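Local coordinates for protein O-methyltransferase (Saccharopolyspora spinosa, PDB 4CE0) that probably transfers a methyl group from S-adenosyl-L-methionine to the 4'-hydroxyl of the rhamnose of spinosyns, in a magnesium-dependent step of antibiotic biosynthesis, at residues Leu57-Asn62 / Ile210-Phe215; Thr106-Asp111 / Ala174-Leu179. One frame throughout, in Å; residues are numbered along the deposited sequence.

In the fold
After an N-terminal helix, 6-16, the chain reaches helix 56-73, whose opening turns supply one side of contact 1. Past strand 78-82 and helix 88-100 comes strand 107-111, and contact 2 closes a loop of 62 residues when the chain returns at 174-179, just ahead of strand 179-184. Only at the end of strand 207-211 does contact 1 close its own span of 147 residues, so contact 2 is wholly enclosed by it. Strand order 3-2-1-4-5-7-6 identifies the Rossmann-like sheet of class I methyltransferases. Contact 1 ties helix 56-73 to the end of the sheet's fifth strand at the magnesium site; contact 2 ties the second strand to the loop entering the fourth. Their nearest atoms lie about 10 Å apart.

Contact 1 of 2, residues Leu57-Asn62 / Ile210-Phe215. With MG (magnesium ion), chain C.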
loop_
_atom_site.group_PDB
_atom_site.type_symbol
_atom_site.label_atom_id
_atom_site.label_comp_id
_atom_site.label_asym_id
_atom_site.label_seq_id
_atom_site.Cartn_x
_atom_site.Cartn_y
_atom_site.Cartn_z
ATOM N N LEU A 57 12.632 -6.453 -0.628
ATOM C CA LEU A 57 11.514 -7.368 -0.492
ATOM C C LEU A 57 11.909 -8.725 0.081
ATOM O O LEU A 57 11.122 -9.364 0.782
ATOM C CB LEU A 57 10.845 -7.583 -1.857
ATOM C CG LEU A 57 10.089 -6.451 -2.577
ATOM C CD1 LEU A 57 9.505 -6.956 -3.935
ATOM C CD2 LEU A 57 8.976 -5.852 -1.723
ATOM N N GLU A 58 13.096 -9.206 -0.275
ATOM C CA GLU A 58 13.565 -10.522 0.173
ATOM C C GLU A 58 13.762 -10.519 1.687
ATOM O O GLU A 58 13.394 -11.467 2.403
ATOM C CB GLU A 58 14.881 -10.907 -0.514
ATOM C CG GLU A 58 14.683 -11.857 -1.665
ATOM C CD GLU A 58 15.922 -12.009 -2.555
ATOM O OE1 GLU A 58 16.748 -11.063 -2.638
ATOM O OE2 GLU A 58 16.054 -13.076 -3.190
ATOM N N ARG A 59 14.331 -9.446 2.192
ATOM C CA ARG A 59 14.524 -9.383 3.647
ATOM C C ARG A 59 13.209 -9.069 4.407
ATOM O O ARG A 59 13.016 -9.486 5.543
ATOM C CB ARG A 59 15.685 -8.455 3.979
ATOM C CG ARG A 59 16.979 -8.903 3.262
ATOM C CD ARG A 59 18.228 -8.639 4.057
ATOM N NE ARG A 59 18.553 -7.223 4.209
ATOM C CZ ARG A 59 19.182 -6.493 3.295
ATOM N NH1 ARG A 59 19.523 -7.016 2.120
ATOM N NH2 ARG A 59 19.468 -5.239 3.550
ATOM N N LEU A 60 12.284 -8.370 3.768
ATOM C CA LEU A 60 10.978 -8.146 4.388
ATOM C C LEU A 60 10.226 -9.479 4.410
ATOM O O LEU A 60 9.476 -9.755 5.361
ATOM C CB LEU A 60 10.174 -7.087 3.626
ATOM C CG LEU A 60 10.403 -5.618 3.939
ATOM C CD1 LEU A 60 9.647 -4.810 2.914
ATOM C CD2 LEU A 60 9.976 -5.245 5.360
ATOM N N ASP A 61 10.447 -10.332 3.396
ATOM C CA ASP A 61 9.801 -11.651 3.385
ATOM C C ASP A 61 10.372 -12.501 4.511
ATOM O O ASP A 61 9.678 -13.304 5.150
ATOM C CB ASP A 61 10.017 -12.416 2.076
ATOM C CG ASP A 61 9.290 -11.800 0.882
ATOM O OD1 ASP A 61 8.383 -10.961 1.054
ATOM O OD2 ASP A 61 9.637 -12.179 -0.258
ATOM N N ASN A 62 11.663 -12.385 4.736
ATOM C CA ASN A 62 12.249 -13.123 5.847
ATOM C C ASN A 62 11.632 -12.646 7.155
ATOM O O ASN A 62 11.284 -13.445 8.065
ATOM C CB ASN A 62 13.770 -12.956 5.854
ATOM C CG ASN A 62 14.395 -13.377 7.176
ATOM O OD1 ASN A 62 14.639 -12.541 8.051
ATOM N ND2 ASN A 62 14.606 -14.668 7.341
ATOM N N ILE A 210 17.833 -11.890 13.718
ATOM C CA ILE A 210 18.009 -11.518 12.338
ATOM C C ILE A 210 19.159 -10.513 12.217
ATOM O O ILE A 210 19.200 -9.485 12.892
ATOM C CB ILE A 210 16.713 -10.942 11.777
ATOM C CG1 ILE A 210 15.613 -12.005 11.765
ATOM C CG2 ILE A 210 16.918 -10.440 10.360
ATOM C CD1 ILE A 210 14.267 -11.450 11.457
ATOM N N ILE A 211 20.120 -10.832 11.367
ATOM C CA ILE A 211 21.309 -9.983 11.188
ATOM C C ILE A 211 21.232 -9.395 9.775
ATOM O O ILE A 211 21.467 -10.092 8.795
ATOM C CB ILE A 211 22.600 -10.770 11.323
ATOM C CG1 ILE A 211 22.613 -11.632 12.588
ATOM C CG2 ILE A 211 23.791 -9.819 11.309
ATOM C CD1 ILE A 211 22.730 -10.848 13.885
ATOM N N ASP A 212 20.916 -8.113 9.655
ATOM C CA ASP A 212 20.556 -7.616 8.351
ATOM C C ASP A 212 21.762 -7.570 7.407
ATOM O O ASP A 212 21.591 -7.709 6.210
ATOM C CB ASP A 212 19.898 -6.227 8.446
ATOM C CG ASP A 212 19.314 -5.776 7.116
ATOM O OD1 ASP A 212 18.245 -6.304 6.736
ATOM O OD2 ASP A 212 19.922 -4.918 6.431
ATOM N N ASP A 213 22.958 -7.363 7.960
ATOM C CA ASP A 213 24.187 -7.223 7.175
ATOM C C ASP A 213 25.266 -8.178 7.643
ATOM O O ASP A 213 26.437 -7.798 7.801
ATOM C CB ASP A 213 24.734 -5.796 7.283
ATOM C CG ASP A 213 23.843 -4.794 6.611
ATOM O OD1 ASP A 213 23.961 -4.634 5.376
ATOM O OD2 ASP A 213 22.996 -4.204 7.308
ATOM N N TYR A 214 24.884 -9.430 7.821
ATOM C CA TYR A 214 25.823 -10.446 8.275
ATOM C C TYR A 214 27.099 -10.526 7.441
ATOM O O TYR A 214 28.106 -11.021 7.928
ATOM C CB TYR A 214 25.172 -11.819 8.243
ATOM C CG TYR A 214 26.102 -12.910 8.710
ATOM C CD1 TYR A 214 26.754 -12.831 9.930
ATOM C CD2 TYR A 214 26.334 -14.021 7.922
ATOM C CE1 TYR A 214 27.632 -13.845 10.351
ATOM C CE2 TYR A 214 27.198 -15.045 8.319
ATOM C CZ TYR A 214 27.842 -14.950 9.538
ATOM O OH TYR A 214 28.675 -15.956 9.948
ATOM N N PHE A 215 27.071 -10.066 6.197
ATOM C CA PHE A 215 28.232 -10.311 5.319
ATOM C C PHE A 215 29.116 -9.114 5.231
ATOM O O PHE A 215 30.181 -9.143 4.628
ATOM C CB PHE A 215 27.792 -10.859 3.982
ATOM C CG PHE A 215 26.958 -12.092 4.144
ATOM C CD1 PHE A 215 27.461 -13.206 4.780
ATOM C CD2 PHE A 215 25.654 -12.105 3.754
ATOM C CE1 PHE A 215 26.662 -14.305 4.976
ATOM C CE2 PHE A 215 24.842 -13.211 3.937
ATOM C CZ PHE A 215 25.336 -14.305 4.547
HETATM MG MG MG C . 21.121 -3.400 6.899
HETATM O O HOH W 1 21.797 -3.238 4.730
HETATM O O HOH W 2 19.733 -2.006 5.979
HETATM O O HOH W 3 22.249 -1.648 6.907
#
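R59, on helix 56-73, reaches D212, just past the end of strand 207-211, across a CA-to-CA separation of 7.9 Å. Its CB points toward the strand end, and CG lies anti to the carbonyl carbon (chi1 -56°). From there the chain bends twice, bringing CD within 3.6 Å of D212 OD1. Next comes NE, 2.7 Å from D212 OD1 in the plane of the guanidinium; this salt bridge is read with caution, because the position of OD1, which also pairs with R183, is less certain. NH2 donates to D212 OD2 over 2.9 Å, with an N-H...O angle of 137°. It arrives on the syn side but tilted out of the carboxylate plane, and the guanidinium and carboxylate planes stand 61° apart, so the fork is twisted, not flat. NH1 turns to a further salt bridge with D240, while the backbone O of D212 sits over one guanidinium face.

The same D212 OD2 binds magnesium at 2.0 Å, alongside D213 OD2 at 2.1 Å, D185 and three waters; one of these waters also donates to D213 OD1. Three residues along the helix, N62 OD1 meets the methyl I210 CD1 at 3.6 Å, a van der Waals contact. R59 is thus a second-shell group: with R183 it probably limits the rotation of the D212 carboxylate, and it would partly offset the negative charge around the metal.

Contact 2 of 2, residues Thr106-Asp111 / Ala174-Leu179; sequences TVWVVD and APIQEL. With SAH (S-adenosyl-L-homocysteine), chain B.
W108 and I176 are the closest CA pair, 8.2 Å apart; no hydrogen bond joins strand segment 106-111 to the irregular segment 174-179, so the contact rests mainly on side chains. The main evidence is a CH-pi contact: I176 CG1 lies 3.5 Å from the centroid of the five-membered ring of W108, only 13° off the ring normal, and so sits squarely over the face. The I176 branch is extended beyond this point (chi2 166°), which carries CD1 along the indole to within 3.8 Å of W108 CG. Farther out, at the six-membered ring, P175 CG packs against W108 CH2 at 3.9 Å. The backbone P175 O approaches W108 CZ2 obliquely, at 3.8 Å.

The indole is also met from its other side, where the methyl T106 CG2 stands 3.4 Å above the plane, displaced toward the rim. A polar link would also limit its rotation: NE1 donates to the carboxylate of D78, whose other oxygen accepts the backbone N-H of T106. One aspartate at the start of the neighbouring strand 78-82 thus satisfies the buried indole N-H and also binds the backbone just before strand 107-111.

At the far end of this strand, D111 grips the ribose of S-adenosyl-L-homocysteine. D111 OD1 accepts a hydrogen bond from O2' at 2.8 Å and D111 OD2 one from O3' at 2.7 Å, while the backbone N atoms of F113 and V84 bind the same carboxylate. An acidic residue ending the second strand and holding the ribose diol is a hallmark of class I methyltransferases. The chemistry thus divides along the strand: apolar and CH-pi contacts bind its beginning to the loop, whereas paired hydrogen bonds at its end orient the cofactor product.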
loop_
_atom_site.group_PDB
_atom_site.type_symbol
_atom_site.label_atom_id
_atom_site.label_comp_id
_atom_site.label_asym_id
_atom_site.label_seq_id
_atom_site.Cartn_x
_atom_site.Cartn_y
_atom_site.Cartn_z
ATOM N N THR A 106 4.501 -5.957 21.713
ATOM C CA THR A 106 5.000 -4.616 21.456
ATOM C C THR A 106 6.143 -4.666 20.451
ATOM O O THR A 106 6.887 -5.626 20.414
ATOM C CB THR A 106 5.474 -3.951 22.785
ATOM O OG1 THR A 106 4.321 -3.577 23.537
ATOM C CG2 THR A 106 6.345 -2.688 22.544
ATOM N N VAL A 107 6.259 -3.609 19.658
ATOM C CA VAL A 107 7.351 -3.433 18.698
ATOM C C VAL A 107 8.192 -2.294 19.226
ATOM O O VAL A 107 7.693 -1.160 19.362
ATOM C CB VAL A 107 6.824 -3.109 17.257
ATOM C CG1 VAL A 107 7.993 -2.845 16.270
ATOM C CG2 VAL A 107 5.940 -4.252 16.754
ATOM N N TRP A 108 9.434 -2.614 19.583
ATOM C CA TRP A 108 10.391 -1.640 20.071
ATOM C C TRP A 108 11.220 -1.080 18.944
ATOM O O TRP A 108 11.887 -1.804 18.196
ATOM C CB TRP A 108 11.311 -2.249 21.135
ATOM C CG TRP A 108 10.566 -2.650 22.357
ATOM C CD1 TRP A 108 9.908 -3.838 22.597
ATOM C CD2 TRP A 108 10.391 -1.847 23.513
ATOM N NE1 TRP A 108 9.330 -3.804 23.857
ATOM C CE2 TRP A 108 9.602 -2.581 24.426
ATOM C CE3 TRP A 108 10.802 -0.551 23.860
ATOM C CZ2 TRP A 108 9.256 -2.075 25.682
ATOM C CZ3 TRP A 108 10.441 -0.051 25.099
ATOM C CH2 TRP A 108 9.671 -0.812 25.988
ATOM N N VAL A 109 11.187 0.234 18.841
ATOM C CA VAL A 109 11.818 0.920 17.735
ATOM C C VAL A 109 13.008 1.608 18.338
ATOM O O VAL A 109 12.868 2.669 18.977
ATOM C CB VAL A 109 10.856 1.935 17.109
ATOM C CG1 VAL A 109 11.536 2.713 15.961
ATOM C CG2 VAL A 109 9.607 1.233 16.646
ATOM N N VAL A 110 14.176 0.990 18.149
ATOM C CA VAL A 110 15.364 1.359 18.904
ATOM C C VAL A 110 16.434 1.949 18.009
ATOM O O VAL A 110 17.001 1.269 17.142
ATOM C CB VAL A 110 16.000 0.151 19.640
ATOM C CG1 VAL A 110 16.995 0.640 20.656
ATOM C CG2 VAL A 110 14.962 -0.774 20.269
ATOM N N ASP A 111 16.759 3.205 18.261
ATOM C CA ASP A 111 17.664 3.920 17.393
ATOM C C ASP A 111 18.220 5.145 18.101
ATOM O O ASP A 111 17.696 5.569 19.137
ATOM C CB ASP A 111 16.914 4.352 16.134
ATOM C CG ASP A 111 17.852 4.655 14.977
ATOM O OD1 ASP A 111 18.456 5.754 14.961
ATOM O OD2 ASP A 111 17.963 3.805 14.075
ATOM N N ALA A 174 17.503 -1.270 29.155
ATOM C CA ALA A 174 16.313 -1.180 28.331
ATOM C C ALA A 174 15.092 -1.708 29.103
ATOM O O ALA A 174 15.183 -2.714 29.798
ATOM C CB ALA A 174 16.505 -1.955 27.028
ATOM N N PRO A 175 13.947 -1.026 28.988
ATOM C CA PRO A 175 12.731 -1.526 29.653
ATOM C C PRO A 175 12.044 -2.681 28.899
ATOM O O PRO A 175 10.825 -2.882 29.005
ATOM C CB PRO A 175 11.835 -0.278 29.727
ATOM C CG PRO A 175 12.264 0.571 28.572
ATOM C CD PRO A 175 13.747 0.309 28.393
ATOM N N ILE A 176 12.839 -3.447 28.167
ATOM C CA ILE A 176 12.369 -4.626 27.439
ATOM C C ILE A 176 12.532 -5.852 28.338
ATOM O O ILE A 176 13.593 -6.062 28.917
ATOM C CB ILE A 176 13.183 -4.789 26.136
ATOM C CG1 ILE A 176 12.926 -3.599 25.188
ATOM C CG2 ILE A 176 12.859 -6.094 25.459
ATOM C CD1 ILE A 176 13.912 -3.496 24.052
ATOM N N GLN A 177 11.496 -6.670 28.461
ATOM C CA GLN A 177 11.567 -7.852 29.341
ATOM C C GLN A 177 11.878 -9.124 28.570
ATOM O O GLN A 177 12.732 -9.923 28.962
ATOM C CB GLN A 177 10.247 -8.050 30.094
ATOM C CG GLN A 177 10.229 -7.498 31.493
ATOM C CD GLN A 177 10.373 -6.001 31.513
ATOM O OE1 GLN A 177 11.379 -5.454 31.064
ATOM N NE2 GLN A 177 9.360 -5.322 32.028
ATOM N N GLU A 178 11.153 -9.336 27.483
ATOM C CA GLU A 178 11.447 -10.464 26.610
ATOM C C GLU A 178 11.148 -10.179 25.147
ATOM O O GLU A 178 10.345 -9.318 24.810
ATOM C CB GLU A 178 10.745 -11.747 27.086
ATOM C CG GLU A 178 9.256 -11.666 27.246
ATOM C CD GLU A 178 8.658 -12.909 27.895
ATOM O OE1 GLU A 178 9.374 -13.909 28.054
ATOM O OE2 GLU A 178 7.461 -12.896 28.233
ATOM N N LEU A 179 11.831 -10.917 24.292
ATOM C CA LEU A 179 11.760 -10.706 22.872
ATOM C C LEU A 179 11.516 -12.043 22.238
ATOM O O LEU A 179 12.106 -13.046 22.639
ATOM C CB LEU A 179 13.084 -10.120 22.345
ATOM C CG LEU A 179 13.418 -8.668 22.738
ATOM C CD1 LEU A 179 14.850 -8.277 22.345
ATOM C CD2 LEU A 179 12.436 -7.719 22.110
HETATM N N SAH B . 15.916 0.646 6.483
HETATM C CA SAH B . 16.846 0.052 7.457
HETATM C CB SAH B . 17.573 1.013 8.365
HETATM C CG SAH B . 18.753 0.695 9.282
HETATM S SD SAH B . 19.980 1.974 8.874
HETATM C C SAH B . 15.853 -0.710 8.239
HETATM O O SAH B . 16.237 -1.097 9.331
HETATM O OXT SAH B . 14.692 -0.804 7.501
HETATM C "C5'" SAH B . 21.019 1.994 10.378
HETATM C "C4'" SAH B . 20.353 2.644 11.600
HETATM O "O4'" SAH B . 21.037 2.294 12.784
HETATM C "C3'" SAH B . 20.346 4.176 11.581
HETATM O "O3'" SAH B . 19.002 4.594 11.691
HETATM C "C2'" SAH B . 21.206 4.646 12.761
HETATM O "O2'" SAH B . 20.827 5.863 13.440
HETATM C "C1'" SAH B . 21.157 3.410 13.664
HETATM N N9 SAH B . 22.326 3.174 14.544
HETATM C C8 SAH B . 23.510 2.580 14.159
HETATM N N7 SAH B . 24.292 2.484 15.243
HETATM C C5 SAH B . 23.625 2.962 16.316
HETATM C C6 SAH B . 23.951 3.108 17.667
HETATM N N6 SAH B . 25.134 2.717 18.137
HETATM N N1 SAH B . 23.043 3.668 18.533
HETATM C C2 SAH B . 21.796 4.071 18.102
HETATM N N3 SAH B . 21.502 3.951 16.763
HETATM C C4 SAH B . 22.374 3.376 15.889
#